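Local coordinates for protein putative SAM-dependent O-methyltranferase (Podospora anserina, PDB 4YMH) that binds S-adenosylmethionine and its product S-adenosylhomocysteine and probably transfers methyl groups to oxygen atoms of its substrates, as in the cation-dependent O-methyltransferase family, at residues 34-48 / 72-84. Residues are numbered along the deposited sequence; the frame is centred on the assembly and turned at random.
Sequences HWEWTRTRFPDADKM and IGCYSGYSALAWY. With SAH (S-adenosyl-L-homocysteine), chain E.
Tyr75 swings its ring opposite the backbone N (chi1 -167°), which sends the phenol across to segment 34-48, where OH meets Asp44 OD1; Asp44 CG, between its own N and carbonyl carbon (chi1 66°), turns the carboxylate to receive it. Tyr75 belongs to the glycine-rich turn after strand 68-72, the cofactor-binding loop of the Rossmann-like class I methyltransferase fold, and helix 78-84 begins just beyond, with Gly77 as N-cap. The 2.6 Å bond from Tyr75 OH to Asp44 OD1 comes from above the carboxylate plane. Lys47 CB lies over one face of the phenol, 4.2 Å from the ring centroid, a CH-pi contact suited to an aliphatic stem, while SAH O3' sits at the ring edge. Were Tyr75 an alanine, Asp44 would probably lose this donor and Lys47 CB the ring face it packs on.

Farther along, helices 34-41 and 78-84 run antiparallel (175°), their axes 11.3 Å apart. From the start of the second helix, the Tyr78 ring lies against Trp35 and Met48: Trp35 CD1 rests over one ring face, 3.5 Å from Tyr78 CE1, and Met48 SD makes an oblique Met-aromatic contact. Tyr78 OH is hydrogen-bonded to Ser50 O, and Trp35 NE1 to Ser49 O. Gly73 O and Ser79 OG both accept from the amino group of SAH.

His34 suits its buried place by offering flat faces and a polar edge: Leu81 CD1 sits over the imidazole, 4.0 Å from its centroid, Thr38 OG1 lies on the opposite face, and NE2 gives Ser76 OG a weak bond of 3.2 Å. Ser76 OG also comes within 2.8 Å of Thr38 OG1.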
# COMPACT_ATOMS: atom_id res chain seq x y z
N HIS A 34 0.07 -23.85 7.21
CA HIS A 34 -1.32 -23.56 7.55
C HIS A 34 -2.15 -23.14 6.32
O HIS A 34 -3.32 -23.51 6.18
CB HIS A 34 -1.40 -22.49 8.63
CG HIS A 34 -2.80 -22.06 8.95
ND1 HIS A 34 -3.67 -22.85 9.66
CD2 HIS A 34 -3.48 -20.94 8.62
CE1 HIS A 34 -4.83 -22.23 9.77
NE2 HIS A 34 -4.74 -21.07 9.15
N TRP A 35 -1.53 -22.36 5.44
CA TRP A 35 -2.20 -21.86 4.24
C TRP A 35 -2.60 -23.04 3.34
O TRP A 35 -3.76 -23.17 2.91
CB TRP A 35 -1.28 -20.88 3.51
CG TRP A 35 -1.88 -20.11 2.37
CD1 TRP A 35 -2.65 -18.98 2.46
CD2 TRP A 35 -1.73 -20.39 0.98
NE1 TRP A 35 -3.00 -18.55 1.20
CE2 TRP A 35 -2.45 -19.40 0.27
CE3 TRP A 35 -1.06 -21.39 0.25
CZ2 TRP A 35 -2.52 -19.38 -1.12
CZ3 TRP A 35 -1.13 -21.36 -1.13
CH2 TRP A 35 -1.85 -20.36 -1.80
N GLU A 36 -1.62 -23.91 3.09
CA GLU A 36 -1.84 -25.11 2.28
C GLU A 36 -2.88 -26.03 2.89
O GLU A 36 -3.75 -26.58 2.19
CB GLU A 36 -0.52 -25.86 2.08
CG GLU A 36 0.53 -25.09 1.28
CD GLU A 36 0.20 -25.01 -0.20
OE1 GLU A 36 -0.74 -25.70 -0.65
OE2 GLU A 36 0.90 -24.26 -0.92
N TRP A 37 -2.79 -26.21 4.20
CA TRP A 37 -3.73 -27.06 4.93
C TRP A 37 -5.14 -26.53 4.82
O TRP A 37 -6.09 -27.31 4.67
CB TRP A 37 -3.33 -27.14 6.40
CG TRP A 37 -4.35 -27.81 7.27
CD1 TRP A 37 -4.46 -29.14 7.54
CD2 TRP A 37 -5.41 -27.17 7.99
NE1 TRP A 37 -5.52 -29.37 8.38
CE2 TRP A 37 -6.12 -28.18 8.67
CE3 TRP A 37 -5.83 -25.84 8.12
CZ2 TRP A 37 -7.22 -27.90 9.48
CZ3 TRP A 37 -6.92 -25.57 8.92
CH2 TRP A 37 -7.60 -26.59 9.59
N THR A 38 -5.29 -25.21 4.90
CA THR A 38 -6.59 -24.58 4.75
C THR A 38 -7.14 -24.85 3.36
O THR A 38 -8.32 -25.19 3.20
CB THR A 38 -6.52 -23.07 5.00
OG1 THR A 38 -6.11 -22.82 6.35
CG2 THR A 38 -7.90 -22.42 4.77
N ARG A 39 -6.29 -24.71 2.34
CA ARG A 39 -6.75 -24.95 0.98
C ARG A 39 -7.16 -26.40 0.75
O ARG A 39 -8.06 -26.68 -0.05
CB ARG A 39 -5.68 -24.53 -0.02
CG ARG A 39 -5.37 -23.06 0.05
CD ARG A 39 -4.19 -22.68 -0.82
NE ARG A 39 -4.56 -22.56 -2.23
CZ ARG A 39 -3.97 -23.23 -3.21
NH1 ARG A 39 -2.97 -24.07 -2.94
NH2 ARG A 39 -4.37 -23.05 -4.46
N THR A 40 -6.52 -27.33 1.45
CA THR A 40 -6.91 -28.74 1.32
C THR A 40 -8.19 -29.03 2.10
O THR A 40 -9.05 -29.80 1.64
CB THR A 40 -5.79 -29.67 1.81
OG1 THR A 40 -4.60 -29.43 1.05
CG2 THR A 40 -6.18 -31.13 1.65
N ARG A 41 -8.33 -28.41 3.26
CA ARG A 41 -9.44 -28.70 4.16
C ARG A 41 -10.77 -28.11 3.67
O ARG A 41 -11.81 -28.74 3.82
CB ARG A 41 -9.13 -28.17 5.57
CG ARG A 41 -10.23 -28.44 6.59
CD ARG A 41 -9.91 -29.65 7.47
NE ARG A 41 -10.94 -29.89 8.48
CZ ARG A 41 -11.06 -29.22 9.62
NH1 ARG A 41 -10.21 -28.24 9.92
NH2 ARG A 41 -12.03 -29.51 10.48
N PHE A 42 -10.73 -26.92 3.07
CA PHE A 42 -11.98 -26.24 2.75
C PHE A 42 -12.20 -25.97 1.26
O PHE A 42 -11.28 -25.56 0.55
CB PHE A 42 -12.05 -24.92 3.52
CG PHE A 42 -12.07 -25.11 5.01
CD1 PHE A 42 -13.21 -25.55 5.65
CD2 PHE A 42 -10.93 -24.87 5.77
CE1 PHE A 42 -13.23 -25.74 7.02
CE2 PHE A 42 -10.94 -25.06 7.14
CZ PHE A 42 -12.09 -25.50 7.76
N PRO A 43 -13.44 -26.22 0.79
CA PRO A 43 -13.85 -25.97 -0.60
C PRO A 43 -13.96 -24.48 -0.90
O PRO A 43 -13.77 -24.06 -2.04
CB PRO A 43 -15.21 -26.66 -0.69
CG PRO A 43 -15.74 -26.60 0.70
CD PRO A 43 -14.55 -26.74 1.61
N ASP A 44 -14.27 -23.69 0.13
CA ASP A 44 -14.39 -22.24 0.00
C ASP A 44 -13.15 -21.53 0.53
O ASP A 44 -13.25 -20.47 1.15
CB ASP A 44 -15.64 -21.74 0.74
CG ASP A 44 -15.56 -21.92 2.25
OD1 ASP A 44 -14.76 -22.76 2.73
OD2 ASP A 44 -16.31 -21.23 2.97
N ALA A 45 -11.98 -22.11 0.27
CA ALA A 45 -10.72 -21.55 0.77
C ALA A 45 -10.31 -20.28 0.03
O ALA A 45 -9.36 -19.61 0.44
CB ALA A 45 -9.61 -22.60 0.68
N ASP A 46 -11.02 -19.94 -1.04
CA ASP A 46 -10.74 -18.72 -1.80
C ASP A 46 -10.98 -17.47 -0.95
O ASP A 46 -10.49 -16.39 -1.27
CB ASP A 46 -11.59 -18.67 -3.08
CG ASP A 46 -13.02 -19.14 -2.87
OD1 ASP A 46 -13.26 -19.95 -1.95
OD2 ASP A 46 -13.91 -18.71 -3.64
N LYS A 47 -11.74 -17.63 0.14
CA LYS A 47 -11.94 -16.57 1.13
C LYS A 47 -10.64 -16.17 1.82
O LYS A 47 -10.52 -15.07 2.36
CB LYS A 47 -12.95 -17.00 2.19
CG LYS A 47 -14.35 -17.28 1.68
CD LYS A 47 -15.29 -17.54 2.86
CE LYS A 47 -16.70 -17.84 2.39
NZ LYS A 47 -17.63 -17.91 3.54
N MET A 48 -9.67 -17.08 1.83
CA MET A 48 -8.40 -16.84 2.51
C MET A 48 -7.50 -15.90 1.70
O MET A 48 -7.53 -15.92 0.46
CB MET A 48 -7.67 -18.16 2.77
CG MET A 48 -6.33 -18.02 3.47
SD MET A 48 -5.75 -19.65 3.97
CE MET A 48 -5.84 -20.51 2.40
N ILE A 72 -11.58 -8.48 12.04
CA ILE A 72 -12.97 -8.87 11.92
C ILE A 72 -13.05 -9.86 10.75
O ILE A 72 -12.79 -9.48 9.60
CB ILE A 72 -13.90 -7.66 11.70
CG1 ILE A 72 -13.61 -6.57 12.74
CG2 ILE A 72 -15.36 -8.09 11.77
CD1 ILE A 72 -14.51 -5.34 12.62
N GLY A 73 -13.37 -11.12 11.07
CA GLY A 73 -13.43 -12.18 10.08
C GLY A 73 -12.18 -13.05 10.16
O GLY A 73 -11.17 -12.76 9.52
N CYS A 74 -12.25 -14.13 10.93
CA CYS A 74 -11.07 -14.96 11.19
C CYS A 74 -10.87 -16.04 10.13
O CYS A 74 -9.73 -16.35 9.77
CB CYS A 74 -11.19 -15.61 12.58
SG CYS A 74 -9.71 -16.51 13.11
N TYR A 75 -11.98 -16.58 9.60
CA TYR A 75 -11.98 -17.77 8.74
C TYR A 75 -11.16 -18.90 9.37
O TYR A 75 -11.54 -19.42 10.41
CB TYR A 75 -11.47 -17.45 7.34
CG TYR A 75 -11.75 -18.55 6.34
CD1 TYR A 75 -13.05 -18.99 6.11
CD2 TYR A 75 -10.72 -19.15 5.62
CE1 TYR A 75 -13.33 -20.00 5.20
CE2 TYR A 75 -10.99 -20.17 4.70
CZ TYR A 75 -12.29 -20.58 4.49
OH TYR A 75 -12.56 -21.58 3.59
N SER A 76 -10.03 -19.26 8.75
CA SER A 76 -9.24 -20.38 9.29
C SER A 76 -8.05 -19.93 10.16
O SER A 76 -7.28 -20.76 10.64
CB SER A 76 -8.72 -21.26 8.15
OG SER A 76 -7.52 -20.73 7.59
N GLY A 77 -7.93 -18.62 10.37
CA GLY A 77 -6.88 -18.09 11.23
C GLY A 77 -5.62 -17.61 10.52
O GLY A 77 -4.66 -17.19 11.17
N TYR A 78 -5.59 -17.69 9.19
CA TYR A 78 -4.40 -17.30 8.42
C TYR A 78 -3.94 -15.87 8.68
O TYR A 78 -2.75 -15.64 8.95
CB TYR A 78 -4.67 -17.48 6.92
CG TYR A 78 -3.55 -16.99 6.01
CD1 TYR A 78 -2.32 -17.65 5.97
CD2 TYR A 78 -3.73 -15.88 5.19
CE1 TYR A 78 -1.30 -17.21 5.14
CE2 TYR A 78 -2.71 -15.44 4.35
CZ TYR A 78 -1.50 -16.11 4.33
OH TYR A 78 -0.47 -15.69 3.51
N SER A 79 -4.86 -14.91 8.61
CA SER A 79 -4.44 -13.52 8.81
C SER A 79 -4.13 -13.25 10.28
O SER A 79 -3.20 -12.51 10.58
CB SER A 79 -5.48 -12.51 8.27
OG SER A 79 -6.77 -12.71 8.82
N ALA A 80 -4.85 -13.89 11.21
CA ALA A 80 -4.49 -13.79 12.62
C ALA A 80 -3.07 -14.30 12.88
O ALA A 80 -2.32 -13.69 13.65
CB ALA A 80 -5.49 -14.57 13.50
N LEU A 81 -2.69 -15.41 12.25
CA LEU A 81 -1.35 -15.94 12.44
C LEU A 81 -0.30 -15.05 11.75
O LEU A 81 0.84 -14.96 12.23
CB LEU A 81 -1.25 -17.38 11.93
CG LEU A 81 -2.04 -18.39 12.78
CD1 LEU A 81 -2.12 -19.76 12.09
CD2 LEU A 81 -1.42 -18.53 14.17
N ALA A 82 -0.68 -14.40 10.65
CA ALA A 82 0.22 -13.42 10.04
C ALA A 82 0.51 -12.26 11.01
O ALA A 82 1.66 -11.90 11.23
CB ALA A 82 -0.35 -12.88 8.73
N TRP A 83 -0.55 -11.70 11.60
CA TRP A 83 -0.38 -10.63 12.59
C TRP A 83 0.47 -11.09 13.77
O TRP A 83 1.35 -10.35 14.27
CB TRP A 83 -1.75 -10.14 13.10
CG TRP A 83 -2.69 -9.61 12.04
CD1 TRP A 83 -3.99 -9.99 11.83
CD2 TRP A 83 -2.41 -8.60 11.06
NE1 TRP A 83 -4.52 -9.30 10.78
CE2 TRP A 83 -3.58 -8.44 10.29
CE3 TRP A 83 -1.29 -7.82 10.76
CZ2 TRP A 83 -3.65 -7.52 9.23
CZ3 TRP A 83 -1.36 -6.93 9.71
CH2 TRP A 83 -2.54 -6.78 8.96
N TYR A 84 0.19 -12.31 14.22
CA TYR A 84 0.95 -12.94 15.29
C TYR A 84 2.44 -12.96 14.95
O TYR A 84 3.29 -12.54 15.76
CB TYR A 84 0.41 -14.36 15.55
CG TYR A 84 1.15 -15.14 16.62
CD1 TYR A 84 0.86 -14.97 17.97
CD2 TYR A 84 2.15 -16.05 16.29
CE1 TYR A 84 1.54 -15.67 18.95
CE2 TYR A 84 2.84 -16.76 17.26
CZ TYR A 84 2.53 -16.57 18.59
OH TYR A 84 3.20 -17.27 19.57
N SAH E . -9.28 -12.97 7.28
CA SAH E . -9.23 -14.28 6.70
CB SAH E . -10.44 -14.54 5.80
CG SAH E . -11.79 -14.02 6.28
SD SAH E . -13.08 -14.57 5.22
C SAH E . -7.98 -14.47 5.89
O SAH E . -7.59 -15.59 5.65
OXT SAH E . -7.39 -13.49 5.47
C5' SAH E . -14.41 -13.82 6.07
C4' SAH E . -14.78 -14.49 7.38
O4' SAH E . -15.73 -13.69 8.06
C3' SAH E . -15.44 -15.83 7.19
O3' SAH E . -14.79 -16.83 7.94
C2' SAH E . -16.85 -15.64 7.69
O2' SAH E . -17.41 -16.79 8.24
C1' SAH E . -16.72 -14.49 8.66
N9 SAH E . -17.95 -13.71 8.83
C8 SAH E . -18.85 -13.41 7.91
N7 SAH E . -19.83 -12.68 8.42
C5 SAH E . -19.56 -12.51 9.69
C6 SAH E . -20.18 -11.82 10.83
N6 SAH E . -21.31 -11.19 10.63
N1 SAH E . -19.58 -11.85 12.01
C2 SAH E . -18.42 -12.49 12.16
N3 SAH E . -17.80 -13.13 11.19
C4 SAH E . -18.31 -13.17 9.96